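Local coordinates for protein precorrin-6y methylase (PDB 3NJR) that forms the C-terminal, probably S-adenosylmethionine-dependent domain of a precorrin-6Y C5,15-methyltransferase of adenosylcobalamin biosynthesis, at residues T82-A87 / E91-N96; K95-Y100 / M106-G111. All blocks are in the same frame, centred on the assembly; numbering follows the deposited sequence.

Contact 1: T82-A87 / E91-N96; sequences TIEPRA and ENIQKN. With SAH (S-adenosyl-L-homocysteine), chain C.
A87 and E91 join the two segments through the backbone at the first turn of helix 87-99, where E91 N donates to A87 O at 3.2 Å; farther back, T82 on strand 79-84 faces I93 with 8.2 Å between their CA atoms. This is the strand-turn-helix half of a beta-alpha-beta unit in the Rossmann-like fold of class I methyltransferases. R86 takes the N-cap position. I93 bridges helix and strand: its CD1 meets T82 CG2 tip to tip at 4.0 Å and packs on E84 CB at 3.8 Å. Isoleucine suits this buried place: it is wholly apolar and its CD1 methyl reaches both strand residues. T82 divides its branches: CG2, anti to the backbone N, goes to I93, while OG1 is hydrogen-bonded to S70 OG. E84 likewise has two roles. Its CB belongs to the apolar packing, and a bend at chi2 (60°) carries the carboxylate away from the helix to the ribose of S-adenosylhomocysteine. A carboxylate suits this place because its two oxygens can each take one of the neighbouring ribose hydroxyls: ligand O3' donates to E84 OE1 and ligand O2' to E84 OE2, both at 2.7 Å. G65 N also bonds to OE1. The carboxylate is braced from the turn as well, where R86 N donates to the anti lone pair of E84 OE2 at 2.9 Å (164° at the hydrogen).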
loop_
_atom_site.group_PDB
_atom_site.type_symbol
_atom_site.label_atom_id
_atom_site.label_comp_id
_atom_site.label_asym_id
_atom_site.label_seq_id
_atom_site.Cartn_x
_atom_site.Cartn_y
_atom_site.Cartn_z
ATOM N N THR A 82 -22.860 7.427 -23.160
ATOM C CA THR A 82 -21.931 6.353 -22.796
ATOM C C THR A 82 -21.351 5.720 -24.047
ATOM O O THR A 82 -22.082 5.143 -24.822
ATOM C CB THR A 82 -22.665 5.278 -21.953
ATOM O OG1 THR A 82 -23.325 5.924 -20.855
ATOM C CG2 THR A 82 -21.703 4.218 -21.419
ATOM N N ILE A 83 -20.038 5.813 -24.209
ATOM C CA ILE A 83 -19.340 5.413 -25.433
ATOM C C ILE A 83 -18.602 4.092 -25.250
ATOM O O ILE A 83 -17.655 4.028 -24.474
ATOM C CB ILE A 83 -18.255 6.464 -25.787
ATOM C CG1 ILE A 83 -18.637 7.878 -25.291
ATOM C CG2 ILE A 83 -17.829 6.384 -27.273
ATOM C CD1 ILE A 83 -19.753 8.545 -26.041
ATOM N N GLU A 84 -19.018 3.050 -25.970
ATOM C CA GLU A 84 -18.382 1.719 -25.899
ATOM C C GLU A 84 -18.325 1.043 -27.302
ATOM O O GLU A 84 -19.347 1.016 -28.017
ATOM C CB GLU A 84 -19.136 0.851 -24.879
ATOM C CG GLU A 84 -18.839 -0.656 -24.869
ATOM C CD GLU A 84 -17.371 -0.998 -24.581
ATOM O OE1 GLU A 84 -16.849 -0.640 -23.498
ATOM O OE2 GLU A 84 -16.742 -1.642 -25.449
ATOM N N PRO A 85 -17.141 0.519 -27.718
ATOM C CA PRO A 85 -17.108 -0.105 -29.054
ATOM C C PRO A 85 -17.802 -1.462 -29.124
ATOM O O PRO A 85 -18.490 -1.742 -30.111
ATOM C CB PRO A 85 -15.605 -0.229 -29.373
ATOM C CG PRO A 85 -14.938 -0.200 -28.049
ATOM C CD PRO A 85 -15.788 0.685 -27.169
ATOM N N ARG A 86 -17.658 -2.273 -28.084
ATOM C CA ARG A 86 -18.107 -3.667 -28.143
ATOM C C ARG A 86 -19.624 -3.848 -28.062
ATOM O O ARG A 86 -20.247 -3.552 -27.033
ATOM C CB ARG A 86 -17.409 -4.499 -27.069
ATOM C CG ARG A 86 -15.929 -4.665 -27.317
ATOM C CD ARG A 86 -15.304 -5.616 -26.329
ATOM N NE ARG A 86 -16.179 -6.751 -26.075
ATOM C CZ ARG A 86 -15.880 -7.761 -25.266
ATOM N NH1 ARG A 86 -14.709 -7.792 -24.639
ATOM N NH2 ARG A 86 -16.759 -8.745 -25.087
ATOM N N ALA A 87 -20.207 -4.345 -29.153
ATOM C CA ALA A 87 -21.649 -4.581 -29.227
ATOM C C ALA A 87 -22.208 -5.406 -28.060
ATOM O O ALA A 87 -23.337 -5.163 -27.614
ATOM C CB ALA A 87 -22.003 -5.233 -30.542
ATOM N N GLU A 91 -24.932 -3.998 -25.132
ATOM C CA GLU A 91 -26.132 -4.691 -24.745
ATOM C C GLU A 91 -26.377 -4.661 -23.231
ATOM O O GLU A 91 -27.527 -4.472 -22.791
ATOM C CB GLU A 91 -26.041 -6.121 -25.234
ATOM C CG GLU A 91 -27.372 -6.763 -25.439
ATOM C CD GLU A 91 -27.332 -8.252 -25.106
ATOM O OE1 GLU A 91 -26.220 -8.856 -25.160
ATOM O OE2 GLU A 91 -28.414 -8.810 -24.783
ATOM N N ASN A 92 -25.306 -4.847 -22.450
ATOM C CA ASN A 92 -25.357 -4.694 -20.989
ATOM C C ASN A 92 -25.683 -3.258 -20.546
ATOM O O ASN A 92 -26.475 -3.066 -19.620
ATOM C CB ASN A 92 -24.054 -5.162 -20.335
ATOM C CG ASN A 92 -23.904 -6.690 -20.310
ATOM O OD1 ASN A 92 -22.784 -7.194 -20.304
ATOM N ND2 ASN A 92 -25.021 -7.424 -20.283
ATOM N N ILE A 93 -25.074 -2.263 -21.208
ATOM C CA ILE A 93 -25.411 -0.845 -21.007
ATOM C C ILE A 93 -26.894 -0.657 -21.267
ATOM O O ILE A 93 -27.586 0.044 -20.532
ATOM C CB ILE A 93 -24.645 0.112 -21.972
ATOM C CG1 ILE A 93 -23.133 -0.097 -21.881
ATOM C CG2 ILE A 93 -25.044 1.566 -21.731
ATOM C CD1 ILE A 93 -22.366 0.580 -22.971
ATOM N N GLN A 94 -27.390 -1.299 -22.313
ATOM C CA GLN A 94 -28.776 -1.126 -22.686
ATOM C C GLN A 94 -29.703 -1.676 -21.609
ATOM O O GLN A 94 -30.726 -1.057 -21.298
ATOM C CB GLN A 94 -29.059 -1.777 -24.032
ATOM C CG GLN A 94 -30.030 -0.956 -24.841
ATOM C CD GLN A 94 -29.383 0.326 -25.350
ATOM O OE1 GLN A 94 -29.732 1.441 -24.907
ATOM N NE2 GLN A 94 -28.409 0.172 -26.276
ATOM N N LYS A 95 -29.336 -2.826 -21.042
ATOM C CA LYS A 95 -30.128 -3.437 -19.984
ATOM C C LYS A 95 -30.208 -2.537 -18.756
ATOM O O LYS A 95 -31.273 -2.421 -18.130
ATOM C CB LYS A 95 -29.583 -4.804 -19.622
ATOM C CG LYS A 95 -29.728 -5.791 -20.762
ATOM C CD LYS A 95 -29.190 -7.166 -20.422
ATOM C CE LYS A 95 -29.436 -8.137 -21.570
ATOM N NZ LYS A 95 -28.754 -9.442 -21.306
ATOM N N ASN A 96 -29.099 -1.863 -18.443
ATOM C CA ASN A 96 -29.034 -1.000 -17.270
ATOM C C ASN A 96 -29.819 0.265 -17.490
ATOM O O ASN A 96 -30.410 0.799 -16.558
ATOM C CB ASN A 96 -27.589 -0.688 -16.922
ATOM C CG ASN A 96 -26.841 -1.906 -16.449
ATOM O OD1 ASN A 96 -27.340 -2.652 -15.616
ATOM N ND2 ASN A 96 -25.647 -2.127 -16.983
HETATM N N SAH C . -16.304 2.070 -16.378
HETATM C CA SAH C . -16.612 0.667 -16.797
HETATM C CB SAH C . -15.367 -0.206 -16.628
HETATM C CG SAH C . -14.900 -0.825 -17.951
HETATM S SD SAH C . -13.386 -0.080 -18.484
HETATM C C SAH C . -17.791 0.132 -16.018
HETATM O O SAH C . -18.501 -0.780 -16.441
HETATM O OXT SAH C . -18.101 0.592 -14.926
HETATM C "C5'" SAH C . -12.955 -0.960 -19.966
HETATM C "C4'" SAH C . -13.897 -0.701 -21.153
HETATM O "O4'" SAH C . -13.500 0.416 -21.970
HETATM C "C3'" SAH C . -13.935 -1.914 -22.078
HETATM O "O3'" SAH C . -15.267 -2.413 -22.142
HETATM C "C2'" SAH C . -13.509 -1.416 -23.448
HETATM O "O2'" SAH C . -14.270 -1.987 -24.522
HETATM C "C1'" SAH C . -13.713 0.090 -23.355
HETATM N N9 SAH C . -12.841 0.810 -24.333
HETATM C C8 SAH C . -11.585 0.458 -24.687
HETATM N N7 SAH C . -11.076 1.302 -25.616
HETATM C C5 SAH C . -12.019 2.225 -25.881
HETATM C C6 SAH C . -12.135 3.417 -26.759
HETATM N N6 SAH C . -11.095 3.761 -27.548
HETATM N N1 SAH C . -13.292 4.134 -26.750
HETATM C C2 SAH C . -14.326 3.779 -25.961
HETATM N N3 SAH C . -14.282 2.710 -25.138
HETATM C C4 SAH C . -13.183 1.902 -25.042
#

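Contact 2: K95-Y100 / M106-G111; sequences KNIDTY and MRAVQG
I97, near the C-terminal end of helix 87-99, packs on M106, the first residue of strand 106-110. The short helix and strand segments run nearly antiparallel, at 166°, with axes 9.3 Å apart, as expected where a helix of a beta-alpha-beta crossover turns back into its second strand. I97 gives the most surface. Its CG1, anti to its own carbonyl carbon (chi1 -69°), lies 3.5 Å from M106 CG, and the two side chains cross obliquely. The outer methyl continues past the methionine to the strand backbone, where I97 CD1 lies 3.7 Å from M106 O and 4.0 Å from A108 N. A beta-branched isoleucine is well placed here, because its second branch also faces the strand, with I97 CG2 4.0 Å from M106 O. M106 answers with length instead of breadth. Its CG is anti to the backbone N (chi1 172°) and the chain stays extended beyond it, so that the thioether passes across the isoleucine; M106 CE comes to 3.7 Å from I97 CG1. Unbranched and apolar, methionine reaches from the strand to the helix with CG, SD and CE all close to I97 CG1. A108 adds a smaller patch: its CB stands 4.3 Å from I97 CD1, and alanine's small methyl adds apolar contact where the I97 CD1 methyl already lies by the strand backbone. No hydrogen bond joins the two segments, so dispersion and burial hold them. Within the helix's last turn, K95 O accepts both T99 N and T99 OG1. Within this chain the strand is an outermost one of the sheet, pairing through R107 and V109 with strand 79-84; M106 also touches S70 and V71 of helix 68-75, and A108 touches I90 and I93 of helix 87-99.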
loop_
_atom_site.group_PDB
_atom_site.type_symbol
_atom_site.label_atom_id
_atom_site.label_comp_id
_atom_site.label_asym_id
_atom_site.label_seq_id
_atom_site.Cartn_x
_atom_site.Cartn_y
_atom_site.Cartn_z
ATOM N N LYS A 95 -29.336 -2.826 -21.042
ATOM C CA LYS A 95 -30.128 -3.437 -19.984
ATOM C C LYS A 95 -30.208 -2.537 -18.756
ATOM O O LYS A 95 -31.273 -2.421 -18.130
ATOM C CB LYS A 95 -29.583 -4.804 -19.622
ATOM C CG LYS A 95 -29.728 -5.791 -20.762
ATOM C CD LYS A 95 -29.190 -7.166 -20.422
ATOM C CE LYS A 95 -29.436 -8.137 -21.570
ATOM N NZ LYS A 95 -28.754 -9.442 -21.306
ATOM N N ASN A 96 -29.099 -1.863 -18.443
ATOM C CA ASN A 96 -29.034 -1.000 -17.270
ATOM C C ASN A 96 -29.819 0.265 -17.490
ATOM O O ASN A 96 -30.410 0.799 -16.558
ATOM C CB ASN A 96 -27.589 -0.688 -16.922
ATOM C CG ASN A 96 -26.841 -1.906 -16.449
ATOM O OD1 ASN A 96 -27.340 -2.652 -15.616
ATOM N ND2 ASN A 96 -25.647 -2.127 -16.983
ATOM N N ILE A 97 -29.825 0.745 -18.729
ATOM C CA ILE A 97 -30.705 1.834 -19.101
ATOM C C ILE A 97 -32.157 1.367 -18.849
ATOM O O ILE A 97 -32.884 2.018 -18.080
ATOM C CB ILE A 97 -30.450 2.332 -20.563
ATOM C CG1 ILE A 97 -29.085 3.031 -20.675
ATOM C CG2 ILE A 97 -31.522 3.295 -21.004
ATOM C CD1 ILE A 97 -28.605 3.308 -22.120
ATOM N N ASP A 98 -32.544 0.227 -19.446
ATOM C CA ASP A 98 -33.883 -0.381 -19.236
ATOM C C ASP A 98 -34.245 -0.547 -17.765
ATOM O O ASP A 98 -35.236 0.028 -17.310
ATOM C CB ASP A 98 -34.000 -1.758 -19.895
ATOM C CG ASP A 98 -34.096 -1.701 -21.420
ATOM O OD1 ASP A 98 -33.948 -0.611 -22.047
ATOM O OD2 ASP A 98 -34.315 -2.794 -21.995
ATOM N N THR A 99 -33.436 -1.321 -17.038
ATOM C CA THR A 99 -33.669 -1.617 -15.628
ATOM C C THR A 99 -34.079 -0.404 -14.823
ATOM O O THR A 99 -35.067 -0.455 -14.079
ATOM C CB THR A 99 -32.419 -2.220 -14.956
ATOM O OG1 THR A 99 -32.038 -3.395 -15.667
ATOM C CG2 THR A 99 -32.681 -2.584 -13.466
ATOM N N TYR A 100 -33.320 0.674 -14.981
ATOM C CA TYR A 100 -33.443 1.854 -14.134
ATOM C C TYR A 100 -34.275 2.963 -14.769
ATOM O O TYR A 100 -34.358 4.074 -14.243
ATOM C CB TYR A 100 -32.051 2.354 -13.744
ATOM C CG TYR A 100 -31.323 1.400 -12.819
ATOM C CD1 TYR A 100 -30.450 0.420 -13.325
ATOM C CD2 TYR A 100 -31.531 1.454 -11.437
ATOM C CE1 TYR A 100 -29.805 -0.481 -12.465
ATOM C CE2 TYR A 100 -30.885 0.574 -10.572
ATOM C CZ TYR A 100 -30.033 -0.386 -11.084
ATOM O OH TYR A 100 -29.414 -1.239 -10.211
ATOM N N MET A 106 -30.257 8.812 -20.355
ATOM C CA MET A 106 -29.023 8.110 -20.668
ATOM C C MET A 106 -29.024 7.462 -22.053
ATOM O O MET A 106 -29.938 6.707 -22.380
ATOM C CB MET A 106 -28.745 7.089 -19.571
ATOM C CG MET A 106 -27.597 6.132 -19.819
ATOM S SD MET A 106 -26.971 5.463 -18.255
ATOM C CE MET A 106 -26.027 4.032 -18.803
ATOM N N ARG A 107 -27.995 7.769 -22.848
ATOM C CA ARG A 107 -27.813 7.236 -24.209
ATOM C C ARG A 107 -26.600 6.311 -24.352
ATOM O O ARG A 107 -25.533 6.591 -23.826
ATOM C CB ARG A 107 -27.560 8.390 -25.185
ATOM C CG ARG A 107 -28.710 8.865 -26.003
ATOM C CD ARG A 107 -28.294 10.122 -26.780
ATOM N NE ARG A 107 -27.393 9.831 -27.907
ATOM C CZ ARG A 107 -26.748 10.758 -28.619
ATOM N NH1 ARG A 107 -26.879 12.047 -28.324
ATOM N NH2 ARG A 107 -25.962 10.390 -29.633
ATOM N N ALA A 108 -26.728 5.244 -25.121
ATOM C CA ALA A 108 -25.526 4.497 -25.493
ATOM C C ALA A 108 -25.125 4.821 -26.916
ATOM O O ALA A 108 -25.976 4.918 -27.797
ATOM C CB ALA A 108 -25.735 3.018 -25.331
ATOM N N VAL A 109 -23.827 5.020 -27.126
ATOM C CA VAL A 109 -23.253 5.183 -28.458
ATOM C C VAL A 109 -22.239 4.056 -28.663
ATOM O O VAL A 109 -21.245 3.957 -27.935
ATOM C CB VAL A 109 -22.586 6.589 -28.653
ATOM C CG1 VAL A 109 -21.787 6.651 -29.945
ATOM C CG2 VAL A 109 -23.630 7.689 -28.644
ATOM N N GLN A 110 -22.501 3.186 -29.629
ATOM C CA GLN A 110 -21.512 2.173 -29.988
ATOM C C GLN A 110 -20.424 2.811 -30.833
ATOM O O GLN A 110 -20.695 3.314 -31.926
ATOM C CB GLN A 110 -22.145 1.001 -30.737
ATOM C CG GLN A 110 -21.127 0.079 -31.363
ATOM C CD GLN A 110 -21.701 -1.258 -31.741
ATOM O OE1 GLN A 110 -20.957 -2.206 -31.965
ATOM N NE2 GLN A 110 -23.030 -1.352 -31.804
ATOM N N GLY A 111 -19.198 2.793 -30.320
ATOM C CA GLY A 111 -18.079 3.387 -31.045
ATOM C C GLY A 111 -16.813 3.598 -30.242
ATOM O O GLY A 111 -16.666 3.102 -29.120
#

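Both contacts draw on helix 87-99, through I93 and I97 respectively, with centres about 6 Å apart. Together they pack one helix onto two neighbouring parallel strands of the same sheet. Contact 1 is the more deeply buried and works at the start of the crossover, where apolar packing gives way to polar groups gripping the cofactor product. Contact 2, only partly buried, closes the crossover at the edge strand of this chain's sheet by apolar packing alone. The strands are tied directly: T82 N to R107 O and T82 O to V109 N, both probable hydrogen bonds. Contact 2 meets the pocket at G111, beyond its strand, whereas contact 1 places three residues there.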